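Local coordinates for protein putative metalloprotease II (Bacteroides fragilis, PDB 4ON1) that probably cleaves peptide bonds as a zinc-dependent metalloendopeptidase related to fragilysin, at residues A[172-177]-A[342-347]; A[296-301]-A[326-331]; A[362-367]-A[371-376]. All blocks are in the same frame, centred on the assembly; numbering follows the deposited sequence.

All three contacts lie in or around the zinc-binding half of the chain, and interactions 2 and 3 each lie on the same side of its centre as interaction 1. Interaction 1 closes a long loop, with 164 residues between its segments, by joining 172-177 to 342-347 at the metal. Interaction 2 is nested inside that loop, its centre about 12 Å from that of interaction 1; Asp-176 O is 2.9 Å from Ala-301 N, a probable hydrogen bond. Interaction 3 follows in series, about 14 Å from interaction 1 between centres and joined to it by a Glu-343 to Arg-372 salt bridge. The contacts tie the zinc loop to the strand that precedes the zinc helix and to the C-terminal helix.

Interaction 1: residues A[172-177]-A[342-347]; sequences LPIKDY and AEHVDN. With ZN (zinc ion), chain C.
Both carboxylate oxygens of Asp-176 take zinc together with His-344, an aspartate in a coordination sphere that otherwise consists of histidines. OD1 and OD2 of Asp-176 lie 2.3 and 2.2 Å from the zinc ion, and NE2 of His-344 lies 2.0 Å from it. The shared metal draws Asp-176 OD1 to 3.2 Å from His-344 NE2 without a hydrogen bond, and the carboxylate stands only 16° from the plane of the imidazole, at its edge. His-334 and His-338 complete the site. Together with His-344 they fit the HExxHxxGxxH zinc motif of metzincins, and the bidentate aspartate, far earlier in the chain, is consistent with the aspartate switch of profragilysin latency. At its ND1 edge the imidazole of His-344 is hydrogen-bonded too, donating to an in-plane water 2.8 Å away that bonds weakly to Tyr-177 OH. A second water links Tyr-177 OH (2.6 Å) to His-344 N (2.9 Å). Tyr-177 CG lies between the backbone N and the carbonyl carbon (chi1 56°), which turns the ring toward His-344: CE2 comes edge-on to 3.6 Å from His-344 CE1, ring planes inclined at 56°. Ile-174 approaches most closely with its carbonyl O, at His-344 CE1, while its CG2 packs near NE2.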
ATOM      1  N   LEU A 172      20.397   0.957   8.200  1.00 60.91           N
ATOM      2  CA  LEU A 172      20.946  -0.329   7.787  1.00 70.99           C
ATOM      3  C   LEU A 172      20.580  -0.611   6.333  1.00 67.47           C
ATOM      4  O   LEU A 172      19.484  -0.262   5.887  1.00 54.00           O
ATOM      5  CB  LEU A 172      20.452  -1.450   8.703  1.00 76.19           C
ATOM      6  CG  LEU A 172      20.882  -1.268  10.163  1.00 78.68           C
ATOM      7  CD1 LEU A 172      20.533  -2.489  11.003  1.00 76.61           C
ATOM      8  CD2 LEU A 172      22.367  -0.937  10.263  1.00 71.74           C
ATOM      9  N   PRO A 173      21.495  -1.246   5.585  1.00 64.98           N
ATOM     10  CA  PRO A 173      21.217  -1.429   4.158  1.00 66.37           C
ATOM     11  C   PRO A 173      20.104  -2.442   3.898  1.00 69.39           C
ATOM     12  O   PRO A 173      20.084  -3.531   4.478  1.00 67.60           O
ATOM     13  CB  PRO A 173      22.556  -1.918   3.599  1.00 63.34           C
ATOM     14  CG  PRO A 173      23.239  -2.575   4.750  1.00 68.51           C
ATOM     15  CD  PRO A 173      22.738  -1.912   6.012  1.00 65.37           C
ATOM     16  N   ILE A 174      19.186  -2.061   3.015  1.00 62.87           N
ATOM     17  CA  ILE A 174      18.055  -2.897   2.643  1.00 45.69           C
ATOM     18  C   ILE A 174      18.585  -3.970   1.692  1.00 50.56           C
ATOM     19  O   ILE A 174      19.324  -3.663   0.756  1.00 58.41           O
ATOM     20  CB  ILE A 174      16.926  -2.054   1.991  1.00 61.05           C
ATOM     21  CG1 ILE A 174      16.403  -1.008   2.983  1.00 56.57           C
ATOM     22  CG2 ILE A 174      15.802  -2.938   1.461  1.00 48.26           C
ATOM     23  CD1 ILE A 174      15.306  -0.122   2.427  1.00 53.63           C
ATOM     24  N   LYS A 175      18.222  -5.226   1.940  1.00 46.96           N
ATOM     25  CA  LYS A 175      18.844  -6.350   1.240  1.00 53.96           C
ATOM     26  C   LYS A 175      17.779  -7.287   0.678  1.00 55.21           C
ATOM     27  O   LYS A 175      17.618  -8.418   1.143  1.00 67.11           O
ATOM     28  CB  LYS A 175      19.765  -7.106   2.198  1.00 54.46           C
ATOM     29  CG  LYS A 175      20.896  -7.871   1.543  1.00 74.80           C
ATOM     30  CD  LYS A 175      21.999  -8.171   2.559  1.00 84.50           C
ATOM     31  CE  LYS A 175      22.638  -6.891   3.097  1.00 84.32           C
ATOM     32  NZ  LYS A 175      21.979  -6.374   4.333  1.00 81.97           N
ATOM     33  N   ASP A 176      17.063  -6.806  -0.334  1.00 35.30           N
ATOM     34  CA  ASP A 176      15.736  -7.322  -0.641  1.00 19.48           C
ATOM     35  C   ASP A 176      15.567  -7.820  -2.082  1.00 19.64           C
ATOM     36  O   ASP A 176      14.462  -7.770  -2.631  1.00 19.46           O
ATOM     37  CB  ASP A 176      14.693  -6.239  -0.333  1.00 18.39           C
ATOM     38  CG  ASP A 176      14.951  -4.935  -1.083  1.00 18.85           C
ATOM     39  OD1 ASP A 176      16.070  -4.734  -1.591  1.00 21.31           O
ATOM     40  OD2 ASP A 176      14.033  -4.101  -1.141  1.00 28.85           O
ATOM     41  N   TYR A 177      16.653  -8.328  -2.664  1.00 20.94           N
ATOM     42  CA  TYR A 177      16.630  -8.990  -3.971  1.00 23.06           C
ATOM     43  C   TYR A 177      17.888  -9.856  -4.116  1.00 24.59           C
ATOM     44  O   TYR A 177      18.891  -9.585  -3.463  1.00 29.87           O
ATOM     45  CB  TYR A 177      16.558  -7.965  -5.110  1.00 21.71           C
ATOM     46  CG  TYR A 177      17.672  -6.942  -5.092  1.00 22.89           C
ATOM     47  CD1 TYR A 177      18.900  -7.212  -5.682  1.00 24.54           C
ATOM     48  CD2 TYR A 177      17.497  -5.705  -4.487  1.00 24.73           C
ATOM     49  CE1 TYR A 177      19.934  -6.278  -5.665  1.00 35.87           C
ATOM     50  CE2 TYR A 177      18.523  -4.765  -4.465  1.00 26.16           C
ATOM     51  CZ  TYR A 177      19.732  -5.056  -5.055  1.00 30.75           C
ATOM     52  OH  TYR A 177      20.744  -4.125  -5.034  1.00 46.72           O
ATOM     53  N   ALA A 342      13.718  -0.942 -10.993  1.00 12.91           N
ATOM     54  CA  ALA A 342      14.354   0.102 -10.194  1.00 19.15           C
ATOM     55  C   ALA A 342      15.433  -0.473  -9.277  1.00 19.51           C
ATOM     56  O   ALA A 342      15.285  -1.561  -8.711  1.00 17.99           O
ATOM     57  CB  ALA A 342      13.311   0.860  -9.370  1.00 14.86           C
ATOM     58  N   GLU A 343      16.506   0.288  -9.102  1.00 18.41           N
ATOM     59  CA  GLU A 343      17.603  -0.107  -8.232  1.00 22.50           C
ATOM     60  C   GLU A 343      17.696   0.838  -7.042  1.00 27.94           C
ATOM     61  O   GLU A 343      17.063   1.893  -7.038  1.00 22.16           O
ATOM     62  CB  GLU A 343      18.919  -0.115  -9.014  1.00 23.81           C
ATOM     63  CG  GLU A 343      19.271  -1.493  -9.547  1.00 47.94           C
ATOM     64  CD  GLU A 343      20.053  -1.438 -10.835  1.00 67.22           C
ATOM     65  OE1 GLU A 343      20.577  -0.354 -11.173  1.00 79.22           O
ATOM     66  OE2 GLU A 343      20.133  -2.482 -11.512  1.00 75.55           O
ATOM     67  N   HIS A 344      18.457   0.449  -6.021  1.00 19.15           N
ATOM     68  CA  HIS A 344      18.640   1.314  -4.862  1.00 18.66           C
ATOM     69  C   HIS A 344      19.364   2.595  -5.269  1.00 20.89           C
ATOM     70  O   HIS A 344      20.215   2.574  -6.153  1.00 24.12           O
ATOM     71  CB  HIS A 344      19.415   0.585  -3.757  1.00 21.60           C
ATOM     72  CG  HIS A 344      18.605  -0.458  -3.048  1.00 23.15           C
ATOM     73  ND1 HIS A 344      19.172  -1.553  -2.438  1.00 26.89           N
ATOM     74  CD2 HIS A 344      17.266  -0.581  -2.888  1.00 16.97           C
ATOM     75  CE1 HIS A 344      18.215  -2.302  -1.909  1.00 17.88           C
ATOM     76  NE2 HIS A 344      17.050  -1.731  -2.167  1.00 21.73           N
ATOM     77  N   VAL A 345      19.032   3.708  -4.617  1.00 26.17           N
ATOM     78  CA  VAL A 345      19.683   4.992  -4.892  1.00 26.40           C
ATOM     79  C   VAL A 345      20.066   5.692  -3.586  1.00 33.52           C
ATOM     80  O   VAL A 345      19.626   5.279  -2.513  1.00 28.68           O
ATOM     81  CB  VAL A 345      18.770   5.920  -5.724  1.00 28.14           C
ATOM     82  CG1 VAL A 345      18.441   5.299  -7.069  1.00 23.42           C
ATOM     83  CG2 VAL A 345      17.491   6.229  -4.953  1.00 26.09           C
ATOM     84  N   ASP A 346      20.860   6.761  -3.673  1.00 31.56           N
ATOM     85  CA  ASP A 346      21.368   7.426  -2.472  1.00 44.02           C
ATOM     86  C   ASP A 346      20.544   8.649  -2.082  1.00 50.15           C
ATOM     87  O   ASP A 346      20.972   9.454  -1.255  1.00 57.59           O
ATOM     88  CB  ASP A 346      22.831   7.864  -2.660  1.00 46.55           C
ATOM     89  CG  ASP A 346      23.765   6.708  -2.977  1.00 72.60           C
ATOM     90  OD1 ASP A 346      24.905   6.979  -3.414  1.00 82.61           O
ATOM     91  OD2 ASP A 346      23.364   5.535  -2.807  1.00 85.17           O
ATOM     92  N   ASN A 347      19.363   8.786  -2.667  1.00 39.07           N
ATOM     93  CA  ASN A 347      18.472   9.885  -2.322  1.00 31.12           C
ATOM     94  C   ASN A 347      17.476   9.433  -1.252  1.00 31.05           C
ATOM     95  O   ASN A 347      16.630   8.575  -1.510  1.00 28.53           O
ATOM     96  CB  ASN A 347      17.750  10.371  -3.579  1.00 32.77           C
ATOM     97  CG  ASN A 347      16.879  11.584  -3.332  1.00 33.87           C
ATOM     98  OD1 ASN A 347      16.621  11.971  -2.192  1.00 41.70           O
ATOM     99  ND2 ASN A 347      16.408  12.192  -4.417  1.00 37.19           N
TER
HETATM  100 ZN    ZN C 400      15.285  -2.634  -2.120  1.00 19.88          ZN
HETATM  101  O   HOH W   1      20.127  -1.880  -6.194  1.00 31.78           O
HETATM  102  O   HOH W   2      21.952  -1.985  -2.758  1.00 44.29           O

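Interaction 2: residues A[296-301]-A[326-331]; sequences KTFGYA and SSHPYT
The edge strand 299-301, antiparallel to strand 319-323, and the residue leading into it, Phe-298, meet the turn before active-site helix 331-340 at His-328 and Thr-331. The largest part of the contact is made by two rings. CE1 of His-328 sits 3.2 Å above the plane of the Phe-298 ring, over its centre, and comes within 3.3 Å of Phe-298 CZ. The centroids are 3.9 Å apart but the planes are inclined at 31°, so the overlap is oblique: the imidazole leans with its CE1 corner into the phenyl face, while Phe-298 CD1 lies over the rim of the imidazole. The two side chains cross at about a right angle. ND1 and NE2, the atoms flanking that corner, also lie near phenyl carbons. Each CG is anti to its own carbonyl carbon (chi1 -46° for Phe-298, -58° for His-328), which directs each ring toward the other segment. Tyr-356 adds a third ring, edge-to-face with Phe-298.

Nearer the helix the contact passes to a methyl group. CG2 of Thr-331 lies 3.4 Å from Phe-298 O and 4.1 Å from Gly-299 N, and also approaches Phe-298 CB at 4.0 Å. The backbones are closest here, with the CA atoms of Gly-299 and Thr-331 6.4 Å apart. A type I turn spans His-328 to Thr-331, with Tyr-330 at the N-cap; the imidazole and the threonine methyl both point to 298-299. Phe-298 and Tyr-300 bond through their backbones to Thr-323 and Ile-321. The strand beside the zinc-binding helix, with Asp-176 bonded to its Ala-301, is placed as in metzincin clefts, where an antiparallel edge strand lines the substrate groove.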
ATOM      1  N   LYS A 296      14.645  -8.361  10.399  1.00 29.11           N
ATOM      2  CA  LYS A 296      15.601  -7.628   9.573  1.00 26.73           C
ATOM      3  C   LYS A 296      15.129  -7.440   8.119  1.00 29.20           C
ATOM      4  O   LYS A 296      15.595  -6.540   7.413  1.00 29.72           O
ATOM      5  CB  LYS A 296      16.951  -8.347   9.604  1.00 39.25           C
ATOM      6  CG  LYS A 296      17.589  -8.397  10.996  1.00 49.35           C
ATOM      7  CD  LYS A 296      18.885  -9.201  10.991  1.00 55.71           C
ATOM      8  CE  LYS A 296      19.710  -8.935  12.246  1.00 74.33           C
ATOM      9  NZ  LYS A 296      21.100  -9.470  12.138  1.00 81.67           N
ATOM     10  N   THR A 297      14.190  -8.267   7.671  1.00 25.83           N
ATOM     11  CA  THR A 297      13.720  -8.171   6.286  1.00 24.42           C
ATOM     12  C   THR A 297      12.251  -7.773   6.180  1.00 22.03           C
ATOM     13  O   THR A 297      11.383  -8.426   6.758  1.00 20.82           O
ATOM     14  CB  THR A 297      13.935  -9.506   5.538  1.00 27.39           C
ATOM     15  OG1 THR A 297      15.340  -9.777   5.447  1.00 33.92           O
ATOM     16  CG2 THR A 297      13.358  -9.434   4.125  1.00 27.30           C
ATOM     17  N   PHE A 298      11.972  -6.717   5.420  1.00 17.75           N
ATOM     18  CA  PHE A 298      10.607  -6.205   5.310  1.00 16.42           C
ATOM     19  C   PHE A 298       9.930  -6.671   4.031  1.00 23.16           C
ATOM     20  O   PHE A 298       8.702  -6.707   3.939  1.00 13.46           O
ATOM     21  CB  PHE A 298      10.601  -4.676   5.352  1.00 18.18           C
ATOM     22  CG  PHE A 298      11.454  -4.098   6.442  1.00 29.44           C
ATOM     23  CD1 PHE A 298      11.467  -4.668   7.705  1.00 29.53           C
ATOM     24  CD2 PHE A 298      12.241  -2.984   6.202  1.00 37.77           C
ATOM     25  CE1 PHE A 298      12.259  -4.139   8.714  1.00 36.10           C
ATOM     26  CE2 PHE A 298      13.033  -2.448   7.203  1.00 42.57           C
ATOM     27  CZ  PHE A 298      13.040  -3.029   8.461  1.00 37.47           C
ATOM     28  N   GLY A 299      10.740  -7.014   3.040  1.00 12.15           N
ATOM     29  CA  GLY A 299      10.240  -7.440   1.748  1.00 13.00           C
ATOM     30  C   GLY A 299      11.374  -8.059   0.964  1.00 19.04           C
ATOM     31  O   GLY A 299      12.541  -7.866   1.301  1.00 15.09           O
ATOM     32  N   TYR A 300      11.040  -8.821  -0.070  1.00 11.00           N
ATOM     33  CA  TYR A 300      12.054  -9.478  -0.883  1.00 14.38           C
ATOM     34  C   TYR A 300      11.489  -9.804  -2.250  1.00 17.10           C
ATOM     35  O   TYR A 300      10.427 -10.414  -2.355  1.00 16.10           O
ATOM     36  CB  TYR A 300      12.562 -10.749  -0.192  1.00 14.67           C
ATOM     37  CG  TYR A 300      13.715 -11.427  -0.912  1.00 16.67           C
ATOM     38  CD1 TYR A 300      15.014 -10.953  -0.797  1.00 20.55           C
ATOM     39  CD2 TYR A 300      13.495 -12.550  -1.695  1.00 18.58           C
ATOM     40  CE1 TYR A 300      16.060 -11.579  -1.453  1.00 20.72           C
ATOM     41  CE2 TYR A 300      14.521 -13.180  -2.353  1.00 21.80           C
ATOM     42  CZ  TYR A 300      15.803 -12.694  -2.228  1.00 32.68           C
ATOM     43  OH  TYR A 300      16.822 -13.341  -2.885  1.00 30.50           O
ATOM     44  N   ALA A 301      12.203  -9.387  -3.292  1.00 17.88           N
ATOM     45  CA  ALA A 301      11.752  -9.571  -4.669  1.00 19.03           C
ATOM     46  C   ALA A 301      12.549 -10.662  -5.368  1.00 18.12           C
ATOM     47  O   ALA A 301      13.748 -10.820  -5.121  1.00 14.17           O
ATOM     48  CB  ALA A 301      11.867  -8.255  -5.439  1.00 15.38           C
ATOM     49  N   SER A 326       1.908  -0.908   8.988  1.00 24.23           N
ATOM     50  CA  SER A 326       1.872   0.556   8.946  1.00 31.81           C
ATOM     51  C   SER A 326       3.230   1.197   9.218  1.00 26.61           C
ATOM     52  O   SER A 326       3.494   2.312   8.779  1.00 30.83           O
ATOM     53  CB  SER A 326       0.863   1.082   9.977  1.00 36.98           C
ATOM     54  OG  SER A 326      -0.419   0.510   9.785  1.00 61.36           O
ATOM     55  N   SER A 327       4.074   0.491   9.967  1.00 22.53           N
ATOM     56  CA  SER A 327       5.432   0.937  10.259  1.00 28.01           C
ATOM     57  C   SER A 327       6.304   0.913   9.018  1.00 18.66           C
ATOM     58  O   SER A 327       7.365   1.530   8.995  1.00 20.84           O
ATOM     59  CB  SER A 327       6.063   0.072  11.347  1.00 29.32           C
ATOM     60  OG  SER A 327       5.272   0.097  12.519  1.00 56.58           O
ATOM     61  N   HIS A 328       5.877   0.160   8.009  1.00 15.36           N
ATOM     62  CA  HIS A 328       6.623   0.061   6.755  1.00 20.18           C
ATOM     63  C   HIS A 328       5.717   0.316   5.560  1.00 17.18           C
ATOM     64  O   HIS A 328       5.486  -0.581   4.739  1.00 15.74           O
ATOM     65  CB  HIS A 328       7.275  -1.316   6.643  1.00 17.55           C
ATOM     66  CG  HIS A 328       8.190  -1.631   7.781  1.00 24.55           C
ATOM     67  ND1 HIS A 328       9.491  -1.175   7.837  1.00 30.12           N
ATOM     68  CD2 HIS A 328       7.993  -2.343   8.916  1.00 26.91           C
ATOM     69  CE1 HIS A 328      10.056  -1.599   8.952  1.00 28.51           C
ATOM     70  NE2 HIS A 328       9.169  -2.311   9.624  1.00 28.39           N
ATOM     71  N   PRO A 329       5.206   1.551   5.452  1.00 18.39           N
ATOM     72  CA  PRO A 329       4.086   1.853   4.550  1.00 13.06           C
ATOM     73  C   PRO A 329       4.391   1.767   3.053  1.00 18.53           C
ATOM     74  O   PRO A 329       3.442   1.719   2.277  1.00 20.97           O
ATOM     75  CB  PRO A 329       3.718   3.290   4.934  1.00 14.69           C
ATOM     76  CG  PRO A 329       5.020   3.889   5.424  1.00 24.47           C
ATOM     77  CD  PRO A 329       5.701   2.751   6.157  1.00 15.27           C
ATOM     78  N   TYR A 330       5.655   1.759   2.641  1.00 15.77           N
ATOM     79  CA  TYR A 330       5.951   1.818   1.211  1.00 17.77           C
ATOM     80  C   TYR A 330       6.688   0.573   0.725  1.00 18.79           C
ATOM     81  O   TYR A 330       7.255   0.564  -0.372  1.00 17.15           O
ATOM     82  CB  TYR A 330       6.775   3.073   0.897  1.00 17.12           C
ATOM     83  CG  TYR A 330       6.146   4.340   1.423  1.00 17.30           C
ATOM     84  CD1 TYR A 330       4.772   4.534   1.352  1.00 16.02           C
ATOM     85  CD2 TYR A 330       6.921   5.324   2.022  1.00 20.31           C
ATOM     86  CE1 TYR A 330       4.185   5.686   1.844  1.00 15.86           C
ATOM     87  CE2 TYR A 330       6.348   6.480   2.519  1.00 24.48           C
ATOM     88  CZ  TYR A 330       4.981   6.654   2.422  1.00 17.45           C
ATOM     89  OH  TYR A 330       4.402   7.798   2.908  1.00 26.63           O
ATOM     90  N   THR A 331       6.688  -0.470   1.552  1.00 10.99           N
ATOM     91  CA  THR A 331       7.496  -1.655   1.278  1.00 17.88           C
ATOM     92  C   THR A 331       6.997  -2.402   0.054  1.00 14.58           C
ATOM     93  O   THR A 331       7.793  -2.893  -0.752  1.00 13.41           O
ATOM     94  CB  THR A 331       7.517  -2.608   2.483  1.00 18.47           C
ATOM     95  OG1 THR A 331       8.137  -1.942   3.580  1.00 22.46           O
ATOM     96  CG2 THR A 331       8.303  -3.877   2.166  1.00 12.68           C
TER

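Interaction 3: residues A[362-367]-A[371-376]; sequences PNHLSA and VRMLEC
Val-371 N donates to Ala-367 O over 2.9 Å, with an N-H...O angle of 160°, the shortest polar bond between the segments. It is an i to i+4 bond of the first turn of helix 367-378, the C-terminal helix of this metzincin-like domain, which packs on the loop carrying the third zinc histidine. Ser-366 occupies the N-cap, and its OG receives the backbone N of Asn-369, so the start of the helix is held by a side chain as well as by its own ladder. Val-371 CG2 rests 3.4 Å from the same carbonyl oxygen of Ala-367, alongside the bond.

The loop ahead of the helix folds back on it through His-364. The imidazole also touches Ala-342, Leu-351 and Met-352, placing it between the helix and the loop that carries the third zinc histidine; its side chain is about 9 Å from the metal. Toward the helix its partner is Met-373, whose chain is extended through chi2 and bends at chi3 (-70°), which lays the thioether across one ring face. The methyl CE of Met-373 sits 3.7 Å from His-364 CG in a CH-pi contact over the face, offset toward CG, and the sulfur SD lies 3.9 Å from the His-364 ring centroid, 9° off the ring normal.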
ATOM      1  N   PRO A 362       6.828   7.786  -1.335  1.00 14.82           N
ATOM      2  CA  PRO A 362       6.496   6.729  -2.300  1.00 17.42           C
ATOM      3  C   PRO A 362       6.627   7.191  -3.746  1.00 19.74           C
ATOM      4  O   PRO A 362       5.724   6.962  -4.555  1.00 21.63           O
ATOM      5  CB  PRO A 362       5.042   6.395  -1.958  1.00 16.62           C
ATOM      6  CG  PRO A 362       4.487   7.690  -1.452  1.00 20.78           C
ATOM      7  CD  PRO A 362       5.623   8.359  -0.706  1.00 20.00           C
ATOM      8  N   ASN A 363       7.761   7.805  -4.067  1.00 18.63           N
ATOM      9  CA  ASN A 363       7.995   8.375  -5.386  1.00 20.94           C
ATOM     10  C   ASN A 363       9.324   7.919  -5.957  1.00 22.65           C
ATOM     11  O   ASN A 363      10.326   7.870  -5.244  1.00 17.21           O
ATOM     12  CB  ASN A 363       7.982   9.909  -5.332  1.00 21.47           C
ATOM     13  CG  ASN A 363       6.677  10.467  -4.799  1.00 28.41           C
ATOM     14  OD1 ASN A 363       6.500  10.633  -3.587  1.00 31.30           O
ATOM     15  ND2 ASN A 363       5.758  10.769  -5.704  1.00 19.52           N
ATOM     16  N   HIS A 364       9.326   7.567  -7.239  1.00 16.24           N
ATOM     17  CA  HIS A 364      10.571   7.341  -7.962  1.00 15.03           C
ATOM     18  C   HIS A 364      11.105   8.685  -8.436  1.00 22.35           C
ATOM     19  O   HIS A 364      10.568   9.281  -9.370  1.00 19.26           O
ATOM     20  CB  HIS A 364      10.360   6.393  -9.151  1.00 13.22           C
ATOM     21  CG  HIS A 364      10.027   4.991  -8.749  1.00 15.96           C
ATOM     22  ND1 HIS A 364      10.972   4.109  -8.269  1.00 17.97           N
ATOM     23  CD2 HIS A 364       8.850   4.319  -8.755  1.00 13.18           C
ATOM     24  CE1 HIS A 364      10.391   2.952  -7.996  1.00 19.95           C
ATOM     25  NE2 HIS A 364       9.104   3.053  -8.281  1.00 10.89           N
ATOM     26  N   LEU A 365      12.176   9.148  -7.799  1.00 18.88           N
ATOM     27  CA  LEU A 365      12.736  10.455  -8.101  1.00 20.27           C
ATOM     28  C   LEU A 365      13.990  10.324  -8.961  1.00 23.74           C
ATOM     29  O   LEU A 365      14.549  11.317  -9.424  1.00 31.37           O
ATOM     30  CB  LEU A 365      13.058  11.203  -6.810  1.00 24.43           C
ATOM     31  CG  LEU A 365      11.930  11.300  -5.777  1.00 29.98           C
ATOM     32  CD1 LEU A 365      12.444  11.954  -4.488  1.00 22.49           C
ATOM     33  CD2 LEU A 365      10.719  12.053  -6.333  1.00 23.53           C
ATOM     34  N   SER A 366      14.435   9.092  -9.165  1.00 22.44           N
ATOM     35  CA  SER A 366      15.635   8.846  -9.957  1.00 25.56           C
ATOM     36  C   SER A 366      15.308   8.704 -11.444  1.00 22.38           C
ATOM     37  O   SER A 366      14.573   7.797 -11.843  1.00 21.34           O
ATOM     38  CB  SER A 366      16.347   7.587  -9.455  1.00 25.89           C
ATOM     39  OG  SER A 366      17.163   7.039 -10.474  1.00 28.79           O
ATOM     40  N   ALA A 367      15.853   9.603 -12.261  1.00 20.53           N
ATOM     41  CA  ALA A 367      15.655   9.522 -13.706  1.00 25.30           C
ATOM     42  C   ALA A 367      16.169   8.191 -14.250  1.00 30.36           C
ATOM     43  O   ALA A 367      15.568   7.595 -15.147  1.00 22.23           O
ATOM     44  CB  ALA A 367      16.348  10.682 -14.406  1.00 21.22           C
ATOM     45  N   VAL A 371      14.304   5.276 -16.454  1.00 18.21           N
ATOM     46  CA  VAL A 371      14.842   4.676 -17.666  1.00 19.13           C
ATOM     47  C   VAL A 371      14.807   3.158 -17.534  1.00 23.14           C
ATOM     48  O   VAL A 371      14.280   2.466 -18.409  1.00 20.11           O
ATOM     49  CB  VAL A 371      16.278   5.141 -17.948  1.00 23.27           C
ATOM     50  CG1 VAL A 371      16.936   4.271 -19.020  1.00 27.19           C
ATOM     51  CG2 VAL A 371      16.300   6.616 -18.342  1.00 24.80           C
ATOM     52  N   ARG A 372      15.325   2.653 -16.415  1.00 22.96           N
ATOM     53  CA  ARG A 372      15.358   1.211 -16.165  1.00 19.92           C
ATOM     54  C   ARG A 372      13.973   0.590 -16.223  1.00 24.76           C
ATOM     55  O   ARG A 372      13.799  -0.497 -16.775  1.00 23.86           O
ATOM     56  CB  ARG A 372      16.003   0.910 -14.808  1.00 23.63           C
ATOM     57  CG  ARG A 372      17.511   1.162 -14.789  1.00 22.32           C
ATOM     58  CD  ARG A 372      18.104   1.109 -13.384  1.00 25.47           C
ATOM     59  NE  ARG A 372      19.517   1.486 -13.393  1.00 33.75           N
ATOM     60  CZ  ARG A 372      20.068   2.381 -12.576  1.00 44.91           C
ATOM     61  NH1 ARG A 372      19.335   2.970 -11.638  1.00 27.50           N
ATOM     62  NH2 ARG A 372      21.362   2.660 -12.674  1.00 39.46           N
ATOM     63  N   MET A 373      12.992   1.276 -15.641  1.00 17.83           N
ATOM     64  CA  MET A 373      11.632   0.759 -15.603  1.00 15.35           C
ATOM     65  C   MET A 373      10.954   0.824 -16.974  1.00 18.61           C
ATOM     66  O   MET A 373      10.254  -0.104 -17.370  1.00 20.10           O
ATOM     67  CB  MET A 373      10.798   1.510 -14.564  1.00 16.39           C
ATOM     68  CG  MET A 373      11.198   1.183 -13.131  1.00 26.87           C
ATOM     69  SD  MET A 373      10.297   2.131 -11.896  1.00 25.46           S
ATOM     70  CE  MET A 373      10.975   3.764 -12.131  1.00 29.79           C
ATOM     71  N   LEU A 374      11.167   1.912 -17.704  1.00 17.03           N
ATOM     72  CA  LEU A 374      10.598   2.033 -19.045  1.00 22.43           C
ATOM     73  C   LEU A 374      11.168   0.979 -19.992  1.00 25.59           C
ATOM     74  O   LEU A 374      10.443   0.388 -20.792  1.00 25.03           O
ATOM     75  CB  LEU A 374      10.844   3.430 -19.610  1.00 15.54           C
ATOM     76  CG  LEU A 374       9.985   4.518 -18.961  1.00 24.39           C
ATOM     77  CD1 LEU A 374      10.626   5.889 -19.126  1.00 21.50           C
ATOM     78  CD2 LEU A 374       8.587   4.496 -19.572  1.00 21.98           C
ATOM     79  N   GLU A 375      12.466   0.728 -19.895  1.00 16.90           N
ATOM     80  CA  GLU A 375      13.077  -0.265 -20.770  1.00 26.53           C
ATOM     81  C   GLU A 375      12.638  -1.675 -20.396  1.00 27.89           C
ATOM     82  O   GLU A 375      12.446  -2.522 -21.267  1.00 26.60           O
ATOM     83  CB  GLU A 375      14.597  -0.141 -20.752  1.00 25.75           C
ATOM     84  CG  GLU A 375      15.090   1.046 -21.571  1.00 37.11           C
ATOM     85  CD  GLU A 375      16.600   1.160 -21.599  1.00 50.37           C
ATOM     86  OE1 GLU A 375      17.241   0.771 -20.599  1.00 60.11           O
ATOM     87  OE2 GLU A 375      17.142   1.641 -22.618  1.00 59.86           O
ATOM     88  N   CYS A 376      12.471  -1.920 -19.102  1.00 24.58           N
ATOM     89  CA  CYS A 376      12.072  -3.238 -18.627  1.00 21.50           C
ATOM     90  C   CYS A 376      10.672  -3.663 -19.073  1.00 22.76           C
ATOM     91  O   CYS A 376      10.478  -4.789 -19.534  1.00 25.83           O
ATOM     92  CB  CYS A 376      12.143  -3.293 -17.102  1.00 24.91           C
ATOM     93  SG  CYS A 376      11.580  -4.881 -16.428  1.00 32.58           S
TER